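Local coordinates for protein cocosin 1 acidic chain (Cocos nucifera, PDB 5WPW) that serves as a hexameric 11S seed storage globulin of coconut, a nutrient reservoir and potential food allergen built on two cupin domains, at residues His302-Ala307 with Ser362-Asp367. The protein carries 2 engineered substitutions. Numbering follows the deposited sequence.
Sequences HWNINA and SIKTSD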
ATOM      1  N   HIS A 302      30.550   9.447  -6.369  1.00 26.37           N
ATOM      2  CA  HIS A 302      29.339   8.741  -5.976  1.00 25.98           C
ATOM      3  C   HIS A 302      28.944   7.805  -7.100  1.00 25.83           C
ATOM      4  O   HIS A 302      29.400   7.943  -8.247  1.00 26.08           O
ATOM      5  CB  HIS A 302      28.183   9.703  -5.649  1.00 27.54           C
ATOM      6  CG  HIS A 302      27.777  10.584  -6.800  1.00 24.77           C
ATOM      7  ND1 HIS A 302      28.502  11.699  -7.176  1.00 26.36           N
ATOM      8  CD2 HIS A 302      26.710  10.530  -7.638  1.00 27.83           C
ATOM      9  CE1 HIS A 302      27.920  12.268  -8.215  1.00 31.76           C
ATOM     10  NE2 HIS A 302      26.827  11.587  -8.510  1.00 28.72           N
ATOM     11  N   TRP A 303      28.091   6.837  -6.764  1.00 24.30           N
ATOM     12  CA  TRP A 303      27.370   6.116  -7.795  1.00 23.01           C
ATOM     13  C   TRP A 303      25.864   6.199  -7.562  1.00 25.89           C
ATOM     14  O   TRP A 303      25.394   6.374  -6.431  1.00 23.50           O
ATOM     15  CB  TRP A 303      27.845   4.656  -7.872  1.00 23.09           C
ATOM     16  CG  TRP A 303      27.473   3.780  -6.723  1.00 22.00           C
ATOM     17  CD1 TRP A 303      26.316   3.021  -6.584  1.00 20.73           C
ATOM     18  CD2 TRP A 303      28.266   3.516  -5.585  1.00 23.81           C
ATOM     19  NE1 TRP A 303      26.365   2.319  -5.409  1.00 25.21           N
ATOM     20  CE2 TRP A 303      27.554   2.598  -4.775  1.00 28.90           C
ATOM     21  CE3 TRP A 303      29.523   3.970  -5.156  1.00 28.87           C
ATOM     22  CZ2 TRP A 303      28.057   2.129  -3.554  1.00 31.56           C
ATOM     23  CZ3 TRP A 303      30.027   3.488  -3.957  1.00 33.21           C
ATOM     24  CH2 TRP A 303      29.291   2.589  -3.160  1.00 28.90           C
ATOM     25  N   ASN A 304      25.108   6.118  -8.657  1.00 26.13           N
ATOM     26  CA  ASN A 304      23.663   6.056  -8.570  1.00 23.60           C
ATOM     27  C   ASN A 304      23.252   4.637  -8.231  1.00 17.80           C
ATOM     28  O   ASN A 304      23.633   3.693  -8.927  1.00 23.42           O
ATOM     29  CB  ASN A 304      23.015   6.479  -9.885  1.00 27.51           C
ATOM     30  CG  ASN A 304      23.145   7.956 -10.124  1.00 25.71           C
ATOM     31  OD1 ASN A 304      22.428   8.751  -9.521  1.00 26.65           O
ATOM     32  ND2 ASN A 304      24.077   8.336 -10.985  1.00 24.18           N
ATOM     33  N   ILE A 305      22.442   4.506  -7.188  1.00 20.25           N
ATOM     34  CA  ILE A 305      22.117   3.192  -6.651  1.00 20.71           C
ATOM     35  C   ILE A 305      21.048   2.517  -7.486  1.00 22.67           C
ATOM     36  O   ILE A 305      21.189   1.349  -7.876  1.00 20.22           O
ATOM     37  CB  ILE A 305      21.667   3.310  -5.186  1.00 21.46           C
ATOM     38  CG1 ILE A 305      22.870   3.607  -4.285  1.00 22.77           C
ATOM     39  CG2 ILE A 305      20.971   2.042  -4.743  1.00 19.30           C
ATOM     40  CD1 ILE A 305      22.465   4.009  -2.905  1.00 23.09           C
ATOM     41  N   ASN A 306      19.964   3.238  -7.773  1.00 22.47           N
ATOM     42  CA  ASN A 306      18.754   2.597  -8.287  1.00 17.21           C
ATOM     43  C   ASN A 306      18.261   3.238  -9.576  1.00 24.61           C
ATOM     44  O   ASN A 306      17.091   3.073  -9.925  1.00 25.31           O
ATOM     45  CB  ASN A 306      17.642   2.620  -7.224  1.00 22.42           C
ATOM     46  CG  ASN A 306      17.302   4.018  -6.719  1.00 29.29           C
ATOM     47  OD1 ASN A 306      18.041   5.004  -6.923  1.00 29.50           O
ATOM     48  ND2 ASN A 306      16.175   4.109  -6.032  1.00 28.88           N
ATOM     49  N   ALA A 307      19.135   3.914 -10.325  1.00 21.91           N
ATOM     50  CA  ALA A 307      18.663   4.645 -11.500  1.00 22.78           C
ATOM     51  C   ALA A 307      19.844   5.033 -12.382  1.00 27.43           C
ATOM     52  O   ALA A 307      20.983   5.136 -11.913  1.00 24.00           O
ATOM     53  CB  ALA A 307      17.882   5.893 -11.096  1.00 22.92           C
ATOM     54  N   SER A 362      19.753  16.993 -13.642  1.00 26.48           N
ATOM     55  CA  SER A 362      19.789  15.579 -13.938  1.00 26.92           C
ATOM     56  C   SER A 362      18.385  15.035 -13.828  1.00 22.68           C
ATOM     57  O   SER A 362      17.634  15.439 -12.948  1.00 24.47           O
ATOM     58  CB  SER A 362      20.721  14.815 -12.998  1.00 32.85           C
ATOM     59  OG  SER A 362      22.061  15.219 -13.215  1.00 34.17           O
ATOM     60  N   ILE A 363      18.044  14.135 -14.735  1.00 21.82           N
ATOM     61  CA  ILE A 363      16.802  13.370 -14.674  1.00 24.74           C
ATOM     62  C   ILE A 363      17.185  11.921 -14.445  1.00 21.05           C
ATOM     63  O   ILE A 363      18.005  11.377 -15.182  1.00 27.20           O
ATOM     64  CB  ILE A 363      15.975  13.498 -15.962  1.00 24.71           C
ATOM     65  CG1 ILE A 363      15.665  14.962 -16.291  1.00 23.66           C
ATOM     66  CG2 ILE A 363      14.698  12.610 -15.868  1.00 19.72           C
ATOM     67  CD1 ILE A 363      14.921  15.709 -15.188  1.00 27.55           C
ATOM     68  N   LYS A 364      16.577  11.286 -13.451  1.00 24.91           N
ATOM     69  CA  LYS A 364      16.962   9.931 -13.060  1.00 21.39           C
ATOM     70  C   LYS A 364      15.783   8.998 -13.250  1.00 24.21           C
ATOM     71  O   LYS A 364      14.638   9.392 -13.029  1.00 21.04           O
ATOM     72  CB  LYS A 364      17.484   9.921 -11.618  1.00 25.35           C
ATOM     73  CG  LYS A 364      18.681  10.890 -11.445  1.00 23.37           C
ATOM     74  CD  LYS A 364      19.356  10.822 -10.066  1.00 27.68           C
ATOM     75  CE  LYS A 364      20.642  11.673 -10.044  1.00 28.94           C
ATOM     76  NZ  LYS A 364      21.479  11.352  -8.845  1.00 29.11           N
ATOM     77  N   THR A 365      16.085   7.754 -13.657  1.00 21.28           N
ATOM     78  CA  THR A 365      15.089   6.781 -14.124  1.00 22.32           C
ATOM     79  C   THR A 365      14.501   5.966 -12.977  1.00 24.47           C
ATOM     80  O   THR A 365      14.370   4.743 -13.063  1.00 27.08           O
ATOM     81  CB  THR A 365      15.678   5.863 -15.199  1.00 23.60           C
ATOM     82  OG1 THR A 365      16.738   5.059 -14.669  1.00 26.04           O
ATOM     83  CG2 THR A 365      16.202   6.659 -16.386  1.00 24.56           C
ATOM     84  N   SER A 366      14.129   6.644 -11.891  1.00 23.28           N
ATOM     85  CA  SER A 366      13.459   5.997 -10.782  1.00 25.02           C
ATOM     86  C   SER A 366      12.811   7.079  -9.947  1.00 21.63           C
ATOM     87  O   SER A 366      13.363   8.173  -9.790  1.00 25.66           O
ATOM     88  CB  SER A 366      14.447   5.181  -9.924  1.00 28.22           C
ATOM     89  OG  SER A 366      13.773   4.429  -8.925  1.00 31.23           O
ATOM     90  N   ASP A 367      11.655   6.765  -9.387  1.00 23.39           N
ATOM     91  CA  ASP A 367      11.241   7.567  -8.265  1.00 26.98           C
ATOM     92  C   ASP A 367      12.229   7.343  -7.124  1.00 31.38           C
ATOM     93  O   ASP A 367      12.812   6.259  -6.975  1.00 31.69           O
ATOM     94  CB  ASP A 367       9.832   7.223  -7.801  1.00 24.07           C
ATOM     95  CG  ASP A 367       9.397   8.105  -6.648  1.00 29.75           C
ATOM     96  OD1 ASP A 367       9.890   9.274  -6.590  1.00 29.68           O
ATOM     97  OD2 ASP A 367       8.586   7.655  -5.809  1.00 29.42           O
TER
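Lys364 turns CG beside its backbone N (chi1 -57°) and then runs fully extended, which carries NZ across to Asn304. Asn304 makes the same first turn, and the two side chains cross at about a right angle. Lys364 NZ donates to Asn304 OD1 at 2.9 Å. The donor lies in the carbonyl plane, with a C=O...N angle of 154°. CE of Lys364 also sits close to Asn304 OD1, at 3.5 Å. Lys364 is buried, and its NZ also has a long, weak ion pair with Glu289. Strand 298-304 and strand 357-364 belong to two different sheets of the C-terminal cupin domain, and the bond links these sheets where both strands end.

Beyond the strands, the methyl of Ala307 packs against residues 364-366. Ala307 CB lies 3.6 Å from Thr365 N. It is also close to Ser366 CB. Thr365 is the centre of an inverse gamma turn, closed by a weak bond from Ser366 N to Lys364 O. Ser366 CB rests 3.4 Å from the backbone O of Asn306. Ser366 OG donates to Asp367 O. Asn306 OD1 accepts from Met370 N, and ND2 donates to Arg368 O. Thr365 OG1 bonds to the backbone N of His308 and to Gln148 of the second subunit, which brings the turn to a subunit interface.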